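Local coordinates for delta-aminolevulinic acid dehydratase (Toxoplasma gondii ME49, PDB 3OBK), which catalyses the condensation of two molecules of 5-aminolevulinic acid into porphobilinogen, an early step of tetrapyrrole biosynthesis, at residues A[102-107]-A[146-151]; A[228-231]-A[235-238]. All coordinates share one frame; numbering follows the deposited sequence.

In the fold
Both contacts belong to loops of the TIM barrel of one chain, and their centres lie about 13 Å apart on the same side of the chain's centre. Contact 1 closes before contact 2 opens: it joins the loop after strand 89-95 to the loop after strand 130-135, whereas contact 2 is a local fold within the loop between helix 220-226 and helix 247-258. Porphobilinogen lies to one side of both. Asp-146 accepts a hydrogen bond from it, Lys-236 gives it a weaker one, and a salt bridge joins the two residues. Contact 1 thus pairs neighbouring barrel loops, one bringing Asp-146 to the product, while the region of contact 2 is consistent with the family's active-site lid.

Contact 1 (A[102-107]-A[146-151]); sequences SVMAEE and DGVVDE. With PBG (3-[5-(aminomethyl)-4-(carboxymethyl)-1H-pyrrol-3-yl]propanoic acid), chain L.
Val-103 meets the flat peptide carbonyl of Val-149 with a single methyl, CG1, which lies 3.4 Å from the oxygen O of Val-149. That methyl stands anti to the backbone N of Val-103 (chi1 -176°), and a compact branched residue can set it against the carbonyl of Val-149 and the side chain of Val-148 together. Beside it Met-104 uses its flexibility: its CB leaves away from segment 146-151, but bends at chi2 and chi3 swing the sulfur back, so SD comes to 3.7 Å from CG1 of Val-148. Within segment 102-107, the carboxylate of Glu-106 is approached from above its plane by Ser-102, whose OG gives a hydrogen bond of 2.9 Å to OE1. The carboxylate of Asp-146 is shared: OD2 accepts from the aminomethyl N1 of PBG at 3.0 Å, while OD1 is taken by Lys-236.

A water couples the two backbones, donating to O of Gly-147 at 2.7 Å and to O of Val-103 at 3.2 Å. The chemistry divides accordingly: valine and methionine side chains supply apolar packing, one water satisfies two carbonyls, and acidic Asp-146, two residues before Val-148, suits a site that receives the product's amino group.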
# COMPACT_ATOMS: atom_id res chain seq x y z
N SER A 102 -7.70 41.98 -27.13
CA SER A 102 -8.73 42.69 -26.38
C SER A 102 -8.92 42.01 -25.03
O SER A 102 -8.36 40.94 -24.78
CB SER A 102 -10.06 42.67 -27.11
OG SER A 102 -10.56 41.35 -27.15
N VAL A 103 -9.72 42.63 -24.16
CA VAL A 103 -9.96 42.08 -22.82
C VAL A 103 -10.75 40.77 -22.91
O VAL A 103 -10.41 39.83 -22.22
CB VAL A 103 -10.68 43.07 -21.86
CG1 VAL A 103 -10.80 42.45 -20.46
CG2 VAL A 103 -9.92 44.38 -21.75
N MET A 104 -11.77 40.69 -23.76
CA MET A 104 -12.56 39.44 -23.88
C MET A 104 -11.85 38.37 -24.72
O MET A 104 -12.23 37.20 -24.70
CB MET A 104 -13.95 39.71 -24.48
CG MET A 104 -14.91 40.49 -23.58
SD MET A 104 -15.33 39.68 -22.02
CE MET A 104 -16.05 38.16 -22.62
N ALA A 105 -10.81 38.80 -25.44
CA ALA A 105 -9.99 37.92 -26.24
C ALA A 105 -10.81 37.16 -27.29
O ALA A 105 -10.53 36.00 -27.56
CB ALA A 105 -9.19 36.99 -25.34
N GLU A 106 -11.80 37.82 -27.89
CA GLU A 106 -12.70 37.20 -28.89
C GLU A 106 -12.04 36.74 -30.20
O GLU A 106 -12.59 35.90 -30.90
CB GLU A 106 -13.94 38.08 -29.20
CG GLU A 106 -13.71 39.38 -30.01
CD GLU A 106 -13.17 40.55 -29.19
OE1 GLU A 106 -13.19 40.51 -27.93
OE2 GLU A 106 -12.70 41.52 -29.81
N GLU A 107 -10.87 37.27 -30.52
CA GLU A 107 -10.11 36.75 -31.66
C GLU A 107 -9.75 35.26 -31.49
O GLU A 107 -9.47 34.57 -32.46
CB GLU A 107 -8.86 37.61 -31.89
CG GLU A 107 -7.97 37.24 -33.09
CD GLU A 107 -8.64 37.23 -34.48
OE1 GLU A 107 -9.67 37.93 -34.70
OE2 GLU A 107 -8.09 36.51 -35.36
N ASP A 146 -4.56 34.52 -19.19
CA ASP A 146 -5.19 33.35 -19.81
C ASP A 146 -6.71 33.41 -19.74
O ASP A 146 -7.38 32.63 -20.37
CB ASP A 146 -4.73 32.05 -19.15
CG ASP A 146 -3.22 31.83 -19.23
OD1 ASP A 146 -2.44 32.79 -19.22
OD2 ASP A 146 -2.82 30.66 -19.23
N GLY A 147 -7.25 34.32 -18.95
CA GLY A 147 -8.69 34.53 -18.89
C GLY A 147 -9.10 35.99 -18.99
O GLY A 147 -8.25 36.90 -19.12
N VAL A 148 -10.40 36.22 -18.94
CA VAL A 148 -10.95 37.56 -18.97
C VAL A 148 -10.73 38.26 -17.64
O VAL A 148 -10.97 37.69 -16.60
CB VAL A 148 -12.44 37.55 -19.28
CG1 VAL A 148 -12.97 38.96 -19.28
CG2 VAL A 148 -12.69 36.88 -20.63
N VAL A 149 -10.23 39.50 -17.70
CA VAL A 149 -9.91 40.27 -16.52
C VAL A 149 -11.05 41.24 -16.24
O VAL A 149 -11.46 41.99 -17.12
CB VAL A 149 -8.60 41.05 -16.70
CG1 VAL A 149 -8.29 41.86 -15.45
CG2 VAL A 149 -7.45 40.09 -17.03
N ASP A 150 -11.57 41.20 -15.03
CA ASP A 150 -12.68 42.05 -14.66
C ASP A 150 -12.15 43.48 -14.51
O ASP A 150 -11.11 43.69 -13.88
CB ASP A 150 -13.36 41.56 -13.37
CG ASP A 150 -14.54 42.43 -12.95
OD1 ASP A 150 -15.51 42.53 -13.71
OD2 ASP A 150 -14.50 43.04 -11.87
N GLU A 151 -12.87 44.42 -15.11
CA GLU A 151 -12.53 45.85 -15.09
C GLU A 151 -12.39 46.36 -13.68
O GLU A 151 -11.36 46.94 -13.34
CB GLU A 151 -13.63 46.67 -15.80
CHA PBG L . -0.30 30.18 -22.32
C1A PBG L . 0.96 29.40 -22.45
C2A PBG L . 2.18 29.69 -21.84
C3A PBG L . 3.06 28.70 -22.24
C4A PBG L . 2.33 27.79 -23.00
NA PBG L . 1.08 28.25 -23.13
C5A PBG L . 2.58 30.92 -21.07
C6A PBG L . 1.97 31.10 -19.74
O1A PBG L . 0.92 30.44 -19.51
O2A PBG L . 2.44 31.94 -18.94
C7A PBG L . 4.50 28.64 -21.92
C8A PBG L . 5.32 27.67 -22.68
C9A PBG L . 6.78 27.79 -22.60
O3A PBG L . 7.44 27.30 -23.51
O4A PBG L . 7.37 28.58 -21.84
N1 PBG L . -1.41 29.57 -21.66
O HOH W 1 -7.75 39.09 -20.63

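Contact 2 (A[228-231]-A[235-238]); sequences SHMV and DKKT. With PBG (3-[5-(aminomethyl)-4-(carboxymethyl)-1H-pyrrol-3-yl]propanoic acid), chain L.
The terminal nitrogen of Lys-236, whose chain runs against Met-230, is gripped by three partners. NZ of Lys-236 forms a salt bridge with OD1 of Asp-146, its strongest partner. The same NZ binds a water at 2.8 Å, and makes a weak hydrogen bond of 3.0 Å to O2A of the product's carboxymethyl group. The water in turn donates to the carbonyl O of Ser-228 at 2.7 Å, tying the nitrogen back to segment 228-231. A lysine suits this place: a long chain can carry a positive charge to two carboxylates at once, which would probably steady both the product's acid and Asp-146.

The chain of Lys-236 is extended beyond CG, and its methylenes offer an apolar flank on the way to the ligand. Met-230 lies obliquely across that flank, with SD 3.7 Å from CE of Lys-236. Unbranched and pliable, the methionine bends at chi2, which at 91° is away from a staggered value, and again at chi3. Its methyl CE thereby comes to 4.0 Å from CA of Asp-235, whose own side chain starts off in the other direction. There OD1 of Asp-235 accepts from the backbone N of Lys-237 at 3.0 Å, a nearly straight bond (167°) that meets the carboxylate from above its plane and forms an Asx turn. The turn spans Lys-236 and so helps to set the backbone from which its side chain leaves.

Arg-223 of helix 220-226 packs against both Met-230 and Lys-236 and itself binds the product. Beyond Lys-236 the loop reaches a second subunit, where Thr-238 O accepts from Arg-24 of that chain, before running on to helix 247-258; this excursion between the two helices is consistent with the active-site lid of the family.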
# COMPACT_ATOMS: atom_id res chain seq x y z
N SER A 228 3.36 38.69 -25.00
CA SER A 228 2.15 38.43 -24.22
C SER A 228 2.42 38.52 -22.73
O SER A 228 1.70 37.96 -21.92
CB SER A 228 1.54 37.08 -24.64
OG SER A 228 2.44 36.02 -24.42
N HIS A 229 3.46 39.27 -22.39
CA HIS A 229 3.74 39.60 -21.01
C HIS A 229 2.56 40.30 -20.34
O HIS A 229 1.89 41.13 -20.95
CB HIS A 229 4.98 40.47 -20.94
CG HIS A 229 6.24 39.72 -21.18
ND1 HIS A 229 6.82 38.91 -20.22
CD2 HIS A 229 7.04 39.63 -22.27
CE1 HIS A 229 7.92 38.37 -20.71
NE2 HIS A 229 8.08 38.79 -21.95
N MET A 230 2.32 39.93 -19.09
CA MET A 230 1.23 40.46 -18.29
C MET A 230 1.40 41.97 -18.09
O MET A 230 2.51 42.46 -17.88
CB MET A 230 1.18 39.79 -16.92
CG MET A 230 0.93 38.28 -16.90
SD MET A 230 2.41 37.21 -16.96
CE MET A 230 3.30 37.71 -15.46
N VAL A 231 0.29 42.68 -18.12
CA VAL A 231 0.28 44.13 -17.98
C VAL A 231 0.36 44.55 -16.52
O VAL A 231 -0.12 43.83 -15.64
CB VAL A 231 -1.00 44.71 -18.61
CG1 VAL A 231 -1.35 46.07 -18.03
CG2 VAL A 231 -0.81 44.80 -20.13
N ASP A 235 0.54 39.23 -12.02
CA ASP A 235 1.09 37.88 -12.19
C ASP A 235 -0.02 36.85 -12.29
O ASP A 235 -1.18 37.20 -12.27
CB ASP A 235 2.07 37.55 -11.07
CG ASP A 235 1.40 37.46 -9.72
OD1 ASP A 235 0.31 36.89 -9.61
OD2 ASP A 235 1.98 37.96 -8.74
N LYS A 236 0.32 35.59 -12.43
CA LYS A 236 -0.69 34.56 -12.67
C LYS A 236 -0.88 33.65 -11.47
O LYS A 236 -1.36 32.54 -11.59
CB LYS A 236 -0.35 33.76 -13.93
CG LYS A 236 -0.07 34.60 -15.17
CD LYS A 236 -0.05 33.76 -16.42
CE LYS A 236 -0.02 34.56 -17.73
NZ LYS A 236 0.01 33.65 -18.94
N LYS A 237 -0.55 34.13 -10.30
CA LYS A 237 -0.54 33.27 -9.13
C LYS A 237 -1.92 32.94 -8.59
O LYS A 237 -2.05 32.00 -7.82
CB LYS A 237 0.33 33.89 -8.04
CG LYS A 237 1.77 34.00 -8.44
CD LYS A 237 2.58 34.66 -7.34
CE LYS A 237 4.02 34.93 -7.82
NZ LYS A 237 4.75 35.49 -6.69
N THR A 238 -2.94 33.69 -9.01
CA THR A 238 -4.32 33.38 -8.67
C THR A 238 -4.91 32.23 -9.52
O THR A 238 -6.09 31.91 -9.37
CB THR A 238 -5.23 34.66 -8.82
OG1 THR A 238 -5.07 35.22 -10.14
CG2 THR A 238 -4.90 35.71 -7.76
CHA PBG L . -0.30 30.18 -22.32
C1A PBG L . 0.96 29.40 -22.45
C2A PBG L . 2.18 29.69 -21.84
C3A PBG L . 3.06 28.70 -22.24
C4A PBG L . 2.33 27.79 -23.00
NA PBG L . 1.08 28.25 -23.13
C5A PBG L . 2.58 30.92 -21.07
C6A PBG L . 1.97 31.10 -19.74
O1A PBG L . 0.92 30.44 -19.51
O2A PBG L . 2.44 31.94 -18.94
C7A PBG L . 4.50 28.64 -21.92
C8A PBG L . 5.32 27.67 -22.68
C9A PBG L . 6.78 27.79 -22.60
O3A PBG L . 7.44 27.30 -23.51
O4A PBG L . 7.37 28.58 -21.84
N1 PBG L . -1.41 29.57 -21.66
O HOH W 2 1.02 35.90 -20.30